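Local coordinates for succinoglycan biosynthesis protein (Bacillus cereus ATCC 14579, PDB 2QGM) that probably acts as a hydrolase related to erythromycin esterases, with a substrate that remains uncertain, at residues N73-V77 against A290-Q294; A287-M291 against F327-L332; F180-I184 against V198-Y202; Y186-R191 against L236-E240; E345-T349 against T439-H443. All blocks are in the same frame, centred on the assembly; numbering follows the deposited sequence.

Contact 1: N73-V77 against A290-Q294; sequences NAQYV and AMWAQ
Tyr76 lays the outer end of its ring against the aliphatic part of Gln294, part of the packing of helix 276-297 against the sheet of this α/β fold. The ring belongs to strand 76-79, inside the mixed sheet between strands 301-304 and 336-344, while Gln294 lies on the helix. The ring reaches across to it: the Tyr76 OH comes within 3.0 Å of Gln294 CB, and Tyr76 CZ lies 3.4 Å from Gln294 CG. These are polar-to-carbon and carbon-to-carbon approaches, close but without a hydrogen bond between the two residues. Met291, one helical turn back, adds its CG at 3.9 Å from Tyr76 CE2, obliquely to the ring. Leu332 of helix 324-332 also packs on the tyrosine.

Gln294 runs its CG anti to its backbone N (chi1 177°), and a bend at chi2 then carries the amide away from the ring toward Gln75. That amide is satisfied elsewhere, OE1 by the hydroxyl of Thr301 and NE2 by the carbonyl of Gly299, so the bonds fix its rotation while its methylenes touch the hydroxyl end of the ring. The Gln75 amide meets it only distantly, with 4.0 Å between Gln75 NE2 and Gln294 NE2. The backbone of Gln75 is hydrogen-bonded to that of Thr301. At the edge of the tyrosine ring, near its plane, Ala290 O stands 3.9 Å from Tyr76 CE2.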
# COMPACT_ATOMS: atom_id res chain seq x y z
N ASN A 73 -20.55 -0.72 1.31
CA ASN A 73 -20.36 -1.30 -0.01
C ASN A 73 -19.22 -0.65 -0.80
O ASN A 73 -19.19 -0.74 -2.02
CB ASN A 73 -21.66 -1.21 -0.81
CG ASN A 73 -22.28 0.17 -0.76
OD1 ASN A 73 -21.68 1.15 -1.21
ND2 ASN A 73 -23.50 0.25 -0.23
N ALA A 74 -18.29 -0.01 -0.10
CA ALA A 74 -17.16 0.61 -0.77
C ALA A 74 -16.37 -0.46 -1.52
O ALA A 74 -16.14 -1.55 -0.99
CB ALA A 74 -16.26 1.30 0.26
N GLN A 75 -15.97 -0.16 -2.76
CA GLN A 75 -15.20 -1.12 -3.56
C GLN A 75 -13.68 -0.99 -3.40
O GLN A 75 -12.95 -1.87 -3.85
CB GLN A 75 -15.57 -0.98 -5.04
CG GLN A 75 -17.03 -1.24 -5.37
CD GLN A 75 -17.30 -1.08 -6.86
OE1 GLN A 75 -16.96 -0.06 -7.45
NE2 GLN A 75 -17.92 -2.08 -7.47
N TYR A 76 -13.22 0.09 -2.77
CA TYR A 76 -11.78 0.28 -2.55
C TYR A 76 -11.49 0.56 -1.08
O TYR A 76 -12.10 1.45 -0.49
CB TYR A 76 -11.23 1.46 -3.35
CG TYR A 76 -11.27 1.30 -4.84
CD1 TYR A 76 -12.46 1.49 -5.54
CD2 TYR A 76 -10.12 1.04 -5.57
CE1 TYR A 76 -12.50 1.44 -6.93
CE2 TYR A 76 -10.14 0.98 -6.96
CZ TYR A 76 -11.33 1.19 -7.63
OH TYR A 76 -11.37 1.21 -9.01
N VAL A 77 -10.57 -0.20 -0.50
CA VAL A 77 -10.21 0.01 0.90
C VAL A 77 -8.70 0.17 1.04
O VAL A 77 -7.94 -0.70 0.63
CB VAL A 77 -10.67 -1.17 1.81
CG1 VAL A 77 -10.05 -1.03 3.20
CG2 VAL A 77 -12.19 -1.18 1.93
N ALA A 290 -4.04 0.78 -8.90
CA ALA A 290 -5.08 0.25 -8.02
C ALA A 290 -6.42 0.21 -8.75
O ALA A 290 -7.16 -0.78 -8.65
CB ALA A 290 -5.18 1.11 -6.79
N MSE A 291 -6.74 1.28 -9.47
CA MSE A 291 -7.99 1.35 -10.22
C MSE A 291 -7.96 0.44 -11.43
O MSE A 291 -9.00 -0.08 -11.83
CB MSE A 291 -8.27 2.81 -10.61
CG MSE A 291 -8.67 3.62 -9.38
SE MSE A 291 -9.11 5.48 -9.67
CE MSE A 291 -10.64 5.25 -10.84
N TRP A 292 -6.78 0.23 -12.01
CA TRP A 292 -6.70 -0.67 -13.15
C TRP A 292 -7.09 -2.07 -12.69
O TRP A 292 -7.77 -2.81 -13.40
CB TRP A 292 -5.27 -0.70 -13.71
CG TRP A 292 -5.05 -1.86 -14.63
CD1 TRP A 292 -5.38 -1.94 -15.96
CD2 TRP A 292 -4.50 -3.13 -14.28
NE1 TRP A 292 -5.07 -3.19 -16.45
CE2 TRP A 292 -4.53 -3.94 -15.43
CE3 TRP A 292 -3.99 -3.67 -13.09
CZ2 TRP A 292 -4.07 -5.27 -15.44
CZ3 TRP A 292 -3.53 -4.99 -13.09
CH2 TRP A 292 -3.58 -5.77 -14.26
N ALA A 293 -6.67 -2.44 -11.49
CA ALA A 293 -6.97 -3.75 -10.96
C ALA A 293 -8.47 -3.95 -10.78
O ALA A 293 -9.02 -5.00 -11.12
CB ALA A 293 -6.26 -3.96 -9.63
N GLN A 294 -9.13 -2.93 -10.24
CA GLN A 294 -10.57 -2.99 -10.00
C GLN A 294 -11.36 -3.08 -11.30
O GLN A 294 -12.24 -3.91 -11.44
CB GLN A 294 -11.02 -1.75 -9.23
CG GLN A 294 -12.52 -1.69 -8.98
CD GLN A 294 -13.05 -2.87 -8.19
OE1 GLN A 294 -12.38 -3.38 -7.28
NE2 GLN A 294 -14.25 -3.30 -8.52

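Contact 2: A287-M291 against F327-L332; sequences ADHAM and FLKERL
Ala287 and Leu328 bring helices 276-297 and 324-332 close together, the two CA atoms only 6.0 Å apart, and this is the dense side of the contact. Around the small alanine, Leu328 turns one branch inward so that CD2 touches Ala287 CB at 3.9 Å and also packs on Met291 CG, with Ala290 CB a little farther off. Met291, present as selenomethionine, slides past Leu332 in the opposite direction and sets its CE 3.8 Å from Leu332 CD2. The axes of the two short segments are inclined at 50° and approach to 10.5 Å.

Polar groups take over toward solvent. Arg331, extended from CG to NE, crosses Asp288 at about a right angle, yet its guanidinium lies nearly coplanar with the carboxylate, the planes 18° apart. Ala287 CB sits over one face of that guanidinium, and the selenium of Met291 lies at its edge, with Met291 SE 3.7 Å from Arg331 NH1.

A single oxygen receives both nitrogens. Arg331 NH1 reaches Asp288 OD1 at 2.7 Å in a bent bond (139° at the hydrogen), and Arg331 NH2 adds a weak one to the same OD1 at 3.0 Å. Such a forked salt bridge, unlike the two-oxygen pairing of carboxylate and guanidinium, puts both N-H donors on OD1, and the nearby positive charge would probably favour the ionised aspartate at this exposed margin.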
# COMPACT_ATOMS: atom_id res chain seq x y z
N ALA A 287 -2.14 5.09 -7.77
CA ALA A 287 -3.59 5.15 -7.86
C ALA A 287 -4.10 4.52 -9.15
O ALA A 287 -5.07 3.77 -9.13
CB ALA A 287 -4.06 6.60 -7.76
N ASP A 288 -3.45 4.84 -10.26
CA ASP A 288 -3.86 4.28 -11.55
C ASP A 288 -3.82 2.76 -11.50
O ASP A 288 -4.75 2.09 -11.94
CB ASP A 288 -2.94 4.76 -12.67
CG ASP A 288 -3.11 6.23 -13.00
OD1 ASP A 288 -4.15 6.82 -12.64
OD2 ASP A 288 -2.20 6.78 -13.64
N HIS A 289 -2.73 2.21 -10.96
CA HIS A 289 -2.62 0.76 -10.89
C HIS A 289 -3.71 0.14 -10.02
O HIS A 289 -4.26 -0.91 -10.37
CB HIS A 289 -1.24 0.36 -10.40
CG HIS A 289 -0.19 0.42 -11.47
ND1 HIS A 289 1.16 0.54 -11.19
CD2 HIS A 289 -0.29 0.37 -12.81
CE1 HIS A 289 1.84 0.55 -12.32
NE2 HIS A 289 0.99 0.45 -13.32
N ALA A 290 -4.04 0.78 -8.90
CA ALA A 290 -5.08 0.25 -8.02
C ALA A 290 -6.42 0.21 -8.75
O ALA A 290 -7.16 -0.78 -8.65
CB ALA A 290 -5.18 1.11 -6.79
N MSE A 291 -6.74 1.28 -9.47
CA MSE A 291 -7.99 1.35 -10.22
C MSE A 291 -7.96 0.44 -11.43
O MSE A 291 -9.00 -0.08 -11.83
CB MSE A 291 -8.27 2.81 -10.61
CG MSE A 291 -8.67 3.62 -9.38
SE MSE A 291 -9.11 5.48 -9.67
CE MSE A 291 -10.64 5.25 -10.84
N PHE A 327 -5.62 11.12 -4.60
CA PHE A 327 -6.10 10.94 -5.96
C PHE A 327 -7.22 9.91 -6.01
O PHE A 327 -8.13 10.02 -6.83
CB PHE A 327 -4.96 10.49 -6.88
CG PHE A 327 -3.89 11.52 -7.01
CD1 PHE A 327 -2.57 11.20 -6.69
CD2 PHE A 327 -4.19 12.81 -7.44
CE1 PHE A 327 -1.57 12.16 -6.78
CE2 PHE A 327 -3.19 13.78 -7.54
CZ PHE A 327 -1.88 13.46 -7.20
N LEU A 328 -7.15 8.91 -5.14
CA LEU A 328 -8.18 7.89 -5.07
C LEU A 328 -9.44 8.50 -4.47
O LEU A 328 -10.55 8.21 -4.90
CB LEU A 328 -7.72 6.70 -4.22
CG LEU A 328 -6.63 5.82 -4.83
CD1 LEU A 328 -6.10 4.86 -3.77
CD2 LEU A 328 -7.20 5.05 -6.02
N LYS A 329 -9.27 9.35 -3.46
CA LYS A 329 -10.43 9.99 -2.83
C LYS A 329 -11.13 10.92 -3.82
O LYS A 329 -12.36 10.95 -3.89
CB LYS A 329 -10.01 10.77 -1.58
CG LYS A 329 -11.17 11.41 -0.82
CD LYS A 329 -12.13 10.35 -0.28
CE LYS A 329 -13.24 10.99 0.55
NZ LYS A 329 -14.28 10.00 0.97
N GLU A 330 -10.34 11.66 -4.60
CA GLU A 330 -10.89 12.58 -5.59
C GLU A 330 -11.68 11.87 -6.68
O GLU A 330 -12.81 12.25 -7.01
CB GLU A 330 -9.76 13.37 -6.27
CG GLU A 330 -9.06 14.37 -5.37
CD GLU A 330 -7.82 14.97 -6.02
OE1 GLU A 330 -7.91 15.43 -7.18
OE2 GLU A 330 -6.75 14.99 -5.37
N ARG A 331 -11.06 10.85 -7.26
CA ARG A 331 -11.67 10.07 -8.33
C ARG A 331 -12.80 9.17 -7.87
O ARG A 331 -13.75 8.95 -8.61
CB ARG A 331 -10.62 9.18 -8.99
CG ARG A 331 -9.41 9.89 -9.55
CD ARG A 331 -8.42 8.86 -10.08
NE ARG A 331 -7.16 9.45 -10.51
CZ ARG A 331 -6.11 8.74 -10.91
NH1 ARG A 331 -6.18 7.42 -10.92
NH2 ARG A 331 -4.99 9.35 -11.28
N LEU A 332 -12.68 8.64 -6.66
CA LEU A 332 -13.67 7.69 -6.15
C LEU A 332 -14.68 8.19 -5.12
O LEU A 332 -15.72 7.57 -4.93
CB LEU A 332 -12.94 6.47 -5.60
CG LEU A 332 -12.01 5.79 -6.62
CD1 LEU A 332 -11.16 4.76 -5.91
CD2 LEU A 332 -12.82 5.14 -7.74

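Contact 3: F180-I184 against V198-Y202; sequences FNKVI and VEENY
Phe180 and Tyr202 meet because each turns its CG away from its own carbonyl carbon and beside its backbone N, chi1 being -70° for the phenylalanine and much the same for the tyrosine. From opposite helices the two rings then converge as a T-shaped pair. The edge of Phe180 is directed at a face of Tyr202, with centroids 5.2 Å apart and planes at 76°. The leading atom is Phe180 CD1, which stands over the rim of the tyrosine ring, 3.7 Å from Tyr202 CG.

Val183 approaches the same tyrosine from another direction: its CG1 lies at the ring edge, near the plane, 3.8 Å from Tyr202 CE2. One residue on, Ile184 folds back at chi2, and the bend brings its CD1 against Val198, Glu199 and Tyr202. The fit is tight, since Ile184 CD1 is only 3.4 Å from Val198 CG1, closer than carbons usually come. The aliphatic part of the partly exposed Glu199 also packs here, with Glu199 CG 3.7 Å from Ile184 CD1. No hydrogen bond crosses between the segments, which meet through apolar and aromatic packing.

The result is an antiparallel helical hairpin, made by helices 177-190 and 195-203 with a short link, whose local axes run at 163° to each other and approach to 10.9 Å. Its inner side is closed by two more helices. Helix 253-269 offers Ile263 to both aromatic rings and Thr259 to Val183, while Val233 of helix 220-236 packs on Val198 and Tyr202.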
# COMPACT_ATOMS: atom_id res chain seq x y z
N PHE A 180 9.88 -6.96 -18.70
CA PHE A 180 10.11 -6.83 -20.13
C PHE A 180 9.78 -8.13 -20.85
O PHE A 180 9.21 -8.13 -21.94
CB PHE A 180 11.56 -6.43 -20.38
CG PHE A 180 11.86 -5.02 -19.96
CD1 PHE A 180 11.49 -3.95 -20.77
CD2 PHE A 180 12.49 -4.77 -18.75
CE1 PHE A 180 11.74 -2.64 -20.37
CE2 PHE A 180 12.74 -3.46 -18.34
CZ PHE A 180 12.37 -2.39 -19.15
N ASN A 181 10.14 -9.25 -20.23
CA ASN A 181 9.88 -10.57 -20.79
C ASN A 181 8.38 -10.89 -20.81
O ASN A 181 7.91 -11.58 -21.71
CB ASN A 181 10.63 -11.64 -20.00
CG ASN A 181 12.05 -11.84 -20.50
OD1 ASN A 181 12.73 -10.88 -20.88
ND2 ASN A 181 12.51 -13.08 -20.50
N LYS A 182 7.64 -10.37 -19.84
CA LYS A 182 6.21 -10.61 -19.80
C LYS A 182 5.61 -10.09 -21.11
O LYS A 182 4.80 -10.76 -21.76
CB LYS A 182 5.58 -9.87 -18.62
CG LYS A 182 4.14 -10.28 -18.34
CD LYS A 182 4.12 -11.65 -17.69
CE LYS A 182 2.70 -12.08 -17.36
NZ LYS A 182 2.69 -13.43 -16.71
N VAL A 183 6.05 -8.89 -21.50
CA VAL A 183 5.58 -8.25 -22.73
C VAL A 183 6.13 -8.94 -23.97
O VAL A 183 5.38 -9.32 -24.86
CB VAL A 183 6.03 -6.76 -22.81
CG1 VAL A 183 5.49 -6.13 -24.10
CG2 VAL A 183 5.54 -5.98 -21.60
N ILE A 184 7.45 -9.10 -24.01
CA ILE A 184 8.11 -9.73 -25.15
C ILE A 184 7.56 -11.13 -25.45
O ILE A 184 7.29 -11.46 -26.60
CB ILE A 184 9.64 -9.86 -24.91
CG1 ILE A 184 10.28 -8.49 -24.76
CG2 ILE A 184 10.28 -10.60 -26.08
CD1 ILE A 184 10.21 -7.64 -26.02
N VAL A 198 9.31 -4.44 -31.07
CA VAL A 198 9.21 -4.39 -29.62
C VAL A 198 10.57 -4.61 -28.95
O VAL A 198 10.96 -3.84 -28.08
CB VAL A 198 8.20 -5.43 -29.08
CG1 VAL A 198 8.16 -5.37 -27.56
CG2 VAL A 198 6.82 -5.15 -29.66
N GLU A 199 11.28 -5.65 -29.37
CA GLU A 199 12.59 -5.95 -28.79
C GLU A 199 13.57 -4.80 -29.00
O GLU A 199 14.38 -4.50 -28.13
CB GLU A 199 13.15 -7.24 -29.38
CG GLU A 199 12.37 -8.47 -28.95
CD GLU A 199 13.03 -9.75 -29.38
OE1 GLU A 199 13.06 -10.04 -30.60
OE2 GLU A 199 13.52 -10.48 -28.49
N GLU A 200 13.47 -4.16 -30.16
CA GLU A 200 14.34 -3.03 -30.47
C GLU A 200 14.06 -1.88 -29.50
O GLU A 200 14.98 -1.25 -28.98
CB GLU A 200 14.11 -2.56 -31.90
CG GLU A 200 14.92 -1.33 -32.27
CD GLU A 200 16.41 -1.60 -32.33
OE1 GLU A 200 16.84 -2.34 -33.23
OE2 GLU A 200 17.14 -1.09 -31.45
N ASN A 201 12.78 -1.60 -29.27
CA ASN A 201 12.42 -0.51 -28.37
C ASN A 201 12.78 -0.73 -26.91
O ASN A 201 12.96 0.24 -26.18
CB ASN A 201 10.92 -0.21 -28.47
CG ASN A 201 10.57 0.59 -29.70
OD1 ASN A 201 10.15 0.04 -30.72
ND2 ASN A 201 10.78 1.90 -29.63
N TYR A 202 12.88 -1.99 -26.49
CA TYR A 202 13.20 -2.32 -25.09
C TYR A 202 14.65 -2.70 -24.79
O TYR A 202 15.06 -2.68 -23.63
CB TYR A 202 12.35 -3.48 -24.59
CG TYR A 202 10.89 -3.18 -24.30
CD1 TYR A 202 10.44 -1.87 -24.08
CD2 TYR A 202 9.98 -4.21 -24.19
CE1 TYR A 202 9.10 -1.62 -23.75
CE2 TYR A 202 8.65 -3.98 -23.86
CZ TYR A 202 8.22 -2.69 -23.64
OH TYR A 202 6.90 -2.50 -23.29

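Contact 4: Y186-R191 against L236-E240; sequences YVRLHR and LLKDE
Arg191 stretches along Leu237 before its guanidinium reaches Asp239, and its torsions explain both encounters. Its chi1 of -39° departs from the usual staggered value, but CG still lies roughly beside the backbone N. The next torsion is extended, and the bend at chi3 turns the head group toward the other segment. On the way, Arg191 CD passes 3.8 Å from Leu237 CD2, the two side chains running in opposite directions.

That same methyl, Leu237 CD2, gathers the rest of the apolar contact: Val187 CG2 lies 4.0 Å from it, and Tyr186 CE2 presents a ring edge at 4.1 Å. Tyr186 holds CG anti to the backbone N, which sends its ring out toward the leucine.

The C-terminal ends of two helices of the helical flank meet here, joining helix 177-190 to the loop after helix 220-236. The first stops just before Arg191 and the second just before Leu237, whose carbonyl is taken by the hydroxyl of Tyr253. Asp239 follows in a left-handed backbone conformation.

At the tip, Arg191 NH1 forms a salt bridge with Asp239 OD1, 2.9 Å away. Guanidinium and carboxylate planes stand at 90°, so the acid approaches through one oxygen and not as a flat two-oxygen pair. Leu236 O lies over a guanidinium face, 3.3 Å from Arg191 NH1. The angle is too poor for a hydrogen bond, but the carbonyl at this helix end probably still attracts the positive charge.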
# COMPACT_ATOMS: atom_id res chain seq x y z
N TYR A 186 4.67 -12.39 -24.76
CA TYR A 186 3.33 -12.30 -25.33
C TYR A 186 3.39 -11.96 -26.82
O TYR A 186 2.72 -12.59 -27.63
CB TYR A 186 2.51 -11.24 -24.60
CG TYR A 186 1.22 -10.92 -25.32
CD1 TYR A 186 0.14 -11.80 -25.26
CD2 TYR A 186 1.09 -9.78 -26.10
CE1 TYR A 186 -1.03 -11.55 -25.95
CE2 TYR A 186 -0.08 -9.51 -26.81
CZ TYR A 186 -1.14 -10.40 -26.73
OH TYR A 186 -2.29 -10.16 -27.44
N VAL A 187 4.20 -10.97 -27.17
CA VAL A 187 4.35 -10.55 -28.55
C VAL A 187 4.92 -11.66 -29.44
O VAL A 187 4.44 -11.87 -30.55
CB VAL A 187 5.28 -9.31 -28.66
CG1 VAL A 187 5.53 -8.96 -30.13
CG2 VAL A 187 4.65 -8.14 -27.93
N ARG A 188 5.92 -12.36 -28.94
CA ARG A 188 6.55 -13.44 -29.70
C ARG A 188 5.55 -14.56 -30.03
O ARG A 188 5.65 -15.20 -31.08
CB ARG A 188 7.73 -14.02 -28.93
CG ARG A 188 8.51 -15.09 -29.68
CD ARG A 188 9.78 -15.49 -28.92
NE ARG A 188 9.48 -15.99 -27.59
CZ ARG A 188 9.94 -15.45 -26.46
NH1 ARG A 188 10.73 -14.39 -26.50
NH2 ARG A 188 9.60 -15.98 -25.30
N LEU A 189 4.60 -14.78 -29.13
CA LEU A 189 3.61 -15.82 -29.30
C LEU A 189 2.36 -15.39 -30.06
O LEU A 189 1.90 -16.09 -30.97
CB LEU A 189 3.21 -16.36 -27.92
CG LEU A 189 2.09 -17.38 -27.76
CD1 LEU A 189 2.36 -18.62 -28.60
CD2 LEU A 189 1.98 -17.75 -26.29
N HIS A 190 1.82 -14.24 -29.70
CA HIS A 190 0.59 -13.75 -30.31
C HIS A 190 0.71 -12.69 -31.39
O HIS A 190 -0.13 -12.65 -32.29
CB HIS A 190 -0.36 -13.27 -29.21
CG HIS A 190 -0.82 -14.37 -28.30
ND1 HIS A 190 -1.81 -15.26 -28.66
CD2 HIS A 190 -0.41 -14.73 -27.07
CE1 HIS A 190 -1.99 -16.13 -27.68
NE2 HIS A 190 -1.16 -15.83 -26.70
N ARG A 191 1.71 -11.82 -31.31
CA ARG A 191 1.87 -10.78 -32.32
C ARG A 191 3.30 -10.81 -32.88
O ARG A 191 4.06 -9.86 -32.72
CB ARG A 191 1.55 -9.40 -31.71
CG ARG A 191 0.37 -9.43 -30.75
CD ARG A 191 -0.17 -8.05 -30.41
NE ARG A 191 -0.92 -7.48 -31.52
CZ ARG A 191 -1.79 -6.48 -31.41
NH1 ARG A 191 -2.02 -5.92 -30.23
NH2 ARG A 191 -2.43 -6.03 -32.48
N LEU A 236 1.31 -0.05 -29.39
CA LEU A 236 1.23 -1.26 -30.20
C LEU A 236 0.39 -2.36 -29.56
O LEU A 236 -0.15 -3.22 -30.25
CB LEU A 236 2.64 -1.79 -30.46
CG LEU A 236 3.58 -0.92 -31.29
CD1 LEU A 236 5.01 -1.43 -31.12
CD2 LEU A 236 3.17 -0.96 -32.76
N LEU A 237 0.27 -2.32 -28.24
CA LEU A 237 -0.49 -3.34 -27.53
C LEU A 237 -1.79 -2.84 -26.92
O LEU A 237 -2.43 -3.56 -26.15
CB LEU A 237 0.39 -3.95 -26.44
CG LEU A 237 1.70 -4.59 -26.92
CD1 LEU A 237 2.51 -5.02 -25.71
CD2 LEU A 237 1.41 -5.78 -27.83
N LYS A 238 -2.21 -1.63 -27.27
CA LYS A 238 -3.43 -1.10 -26.70
C LYS A 238 -4.66 -1.76 -27.32
O LYS A 238 -5.76 -1.69 -26.76
CB LYS A 238 -3.50 0.42 -26.91
CG LYS A 238 -4.60 1.11 -26.10
CD LYS A 238 -4.48 2.63 -26.17
CE LYS A 238 -5.46 3.31 -25.23
NZ LYS A 238 -5.32 4.80 -25.23
N ASP A 239 -4.46 -2.43 -28.45
CA ASP A 239 -5.54 -3.07 -29.18
C ASP A 239 -6.46 -1.95 -29.61
O ASP A 239 -7.62 -1.84 -29.20
CB ASP A 239 -6.26 -4.09 -28.30
CG ASP A 239 -5.69 -5.49 -28.46
OD1 ASP A 239 -4.48 -5.58 -28.74
OD2 ASP A 239 -6.44 -6.47 -28.30
N GLU A 240 -5.89 -1.11 -30.46
CA GLU A 240 -6.56 0.06 -30.99
C GLU A 240 -6.11 0.24 -32.44
O GLU A 240 -5.77 -0.73 -33.11
CB GLU A 240 -6.18 1.27 -30.14
CG GLU A 240 -6.82 2.58 -30.54
CD GLU A 240 -6.65 3.61 -29.44
OE1 GLU A 240 -5.51 3.81 -28.98
OE2 GLU A 240 -7.66 4.23 -29.03

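Contact 5: E345-T349 against T439-H443; sequences EGNFT and TSPSH
Thr349 points its CB at Ser442, and from that carbon each branch can be followed to the other segment. Thr349 CB itself lies 3.2 Å from Ser442 OG. The OG1 branch stands beside the backbone N (chi1 -60°), where Thr349 OG1 reaches Ser442 OG at 2.9 Å in a hydroxyl-to-hydroxyl hydrogen bond of unsettled direction. Thr349 OG1 also rests 3.6 Å from Pro441 CB. The methyl branch is more distant, with Thr349 CG2 3.9 Å from Ser442 OG.

Next to this pair the proline ring lies along the backbone of 345-349. Pro441 CD is 3.3 Å from Asn347 O, while its CG packs on the CB of the same asparagine.

The two segments run nearly parallel, their directions 5° apart. They continue strands 336-344 and 432-439, neighbours in the mixed sheet, past the corner at Glu345 where the chain enters the two-stranded sheet 346-350/363-366. At the start, the amide Thr439 N gives a nearly straight hydrogen bond to Glu345 O, 3.0 Å with 167° at the hydrogen. Gly346, which takes a positive phi, then brings its bare CA against Thr439 O in a CH...O contact. Pro441, having no N-H, cannot answer Asn347 O. A water donates to Asn347 O at 2.8 Å and is also bonded to Thr439 OG1, which is itself hydrogen-bonded to the hydroxyl of Thr343 on strand 336-344. The chemistry implies a fading of strand pairing: direct backbone bonding stops at the corner, and water, a proline ring and a hydroxyl pair join the two segments beyond it.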
# COMPACT_ATOMS: atom_id res chain seq x y z
N GLU A 345 3.50 3.00 21.51
CA GLU A 345 4.88 2.80 21.92
C GLU A 345 5.44 1.44 21.52
O GLU A 345 4.71 0.52 21.15
CB GLU A 345 4.97 2.96 23.44
CG GLU A 345 3.93 2.11 24.19
CD GLU A 345 4.03 2.26 25.70
OE1 GLU A 345 5.06 1.85 26.28
OE2 GLU A 345 3.07 2.77 26.31
N GLY A 346 6.76 1.32 21.60
CA GLY A 346 7.41 0.07 21.25
C GLY A 346 8.61 0.26 20.35
O GLY A 346 9.01 1.38 20.04
N ASN A 347 9.20 -0.86 19.94
CA ASN A 347 10.36 -0.86 19.05
C ASN A 347 9.91 -1.32 17.67
O ASN A 347 8.92 -2.03 17.54
CB ASN A 347 11.43 -1.83 19.57
CG ASN A 347 12.12 -1.31 20.83
OD1 ASN A 347 12.77 -2.07 21.55
ND2 ASN A 347 12.01 -0.02 21.07
N PHE A 348 10.66 -0.93 16.64
CA PHE A 348 10.29 -1.32 15.29
C PHE A 348 11.54 -1.58 14.46
O PHE A 348 12.64 -1.15 14.81
CB PHE A 348 9.46 -0.22 14.64
CG PHE A 348 10.15 1.11 14.60
CD1 PHE A 348 11.05 1.42 13.58
CD2 PHE A 348 9.93 2.04 15.61
CE1 PHE A 348 11.72 2.64 13.58
CE2 PHE A 348 10.60 3.25 15.61
CZ PHE A 348 11.50 3.55 14.59
N THR A 349 11.34 -2.28 13.35
CA THR A 349 12.41 -2.62 12.43
C THR A 349 12.55 -1.48 11.43
O THR A 349 11.55 -0.94 10.96
CB THR A 349 12.07 -3.89 11.64
OG1 THR A 349 11.88 -4.99 12.54
CG2 THR A 349 13.20 -4.22 10.66
N THR A 439 3.56 -2.12 20.26
CA THR A 439 4.03 -2.89 19.12
C THR A 439 5.51 -3.26 19.28
O THR A 439 6.21 -2.69 20.12
CB THR A 439 3.80 -2.12 17.80
OG1 THR A 439 4.22 -0.76 17.96
CG2 THR A 439 2.33 -2.15 17.43
N SER A 440 5.96 -4.23 18.50
CA SER A 440 7.34 -4.69 18.56
C SER A 440 7.88 -4.90 17.15
O SER A 440 7.13 -4.86 16.18
CB SER A 440 7.42 -5.99 19.37
OG SER A 440 6.65 -7.03 18.79
N PRO A 441 9.20 -5.13 17.01
CA PRO A 441 9.82 -5.34 15.70
C PRO A 441 9.35 -6.54 14.88
O PRO A 441 9.13 -7.63 15.40
CB PRO A 441 11.31 -5.44 16.03
CG PRO A 441 11.44 -4.58 17.25
CD PRO A 441 10.23 -5.00 18.06
N SER A 442 9.21 -6.31 13.58
CA SER A 442 8.83 -7.35 12.65
C SER A 442 10.00 -8.33 12.58
O SER A 442 11.13 -7.98 12.94
CB SER A 442 8.59 -6.75 11.27
OG SER A 442 9.68 -5.93 10.89
N HIS A 443 9.75 -9.55 12.12
CA HIS A 443 10.80 -10.56 12.03
C HIS A 443 11.21 -10.87 10.59
O HIS A 443 10.50 -11.59 9.89
CB HIS A 443 10.34 -11.85 12.71
CG HIS A 443 9.86 -11.66 14.11
ND1 HIS A 443 8.66 -11.05 14.41
CD2 HIS A 443 10.42 -11.99 15.30
CE1 HIS A 443 8.51 -11.01 15.72
NE2 HIS A 443 9.56 -11.57 16.28
O HOH W 1 6.71 -0.78 16.35

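The five contacts spread over an α/β core and a helical flank. Contacts 1 and 2, with centres 8 Å apart, share Ala290 and Met291 of helix 276-297; they touch where Tyr76 meets Leu332 and so join the sheet to two covering helices. Contacts 3 and 4 are centred 11 Å apart on helix 177-190, meet through Val183 and Leu237, and alternate along the chain, both nested inside the loop closed by contact 1. Their centres stand 27 to 29 Å from its own. Contact 5 closes last, across the chain's centre from the other four, about 47 Å from contact 4 centre to centre. Together they show a sheet flanked by helices built from sequence-distant segments.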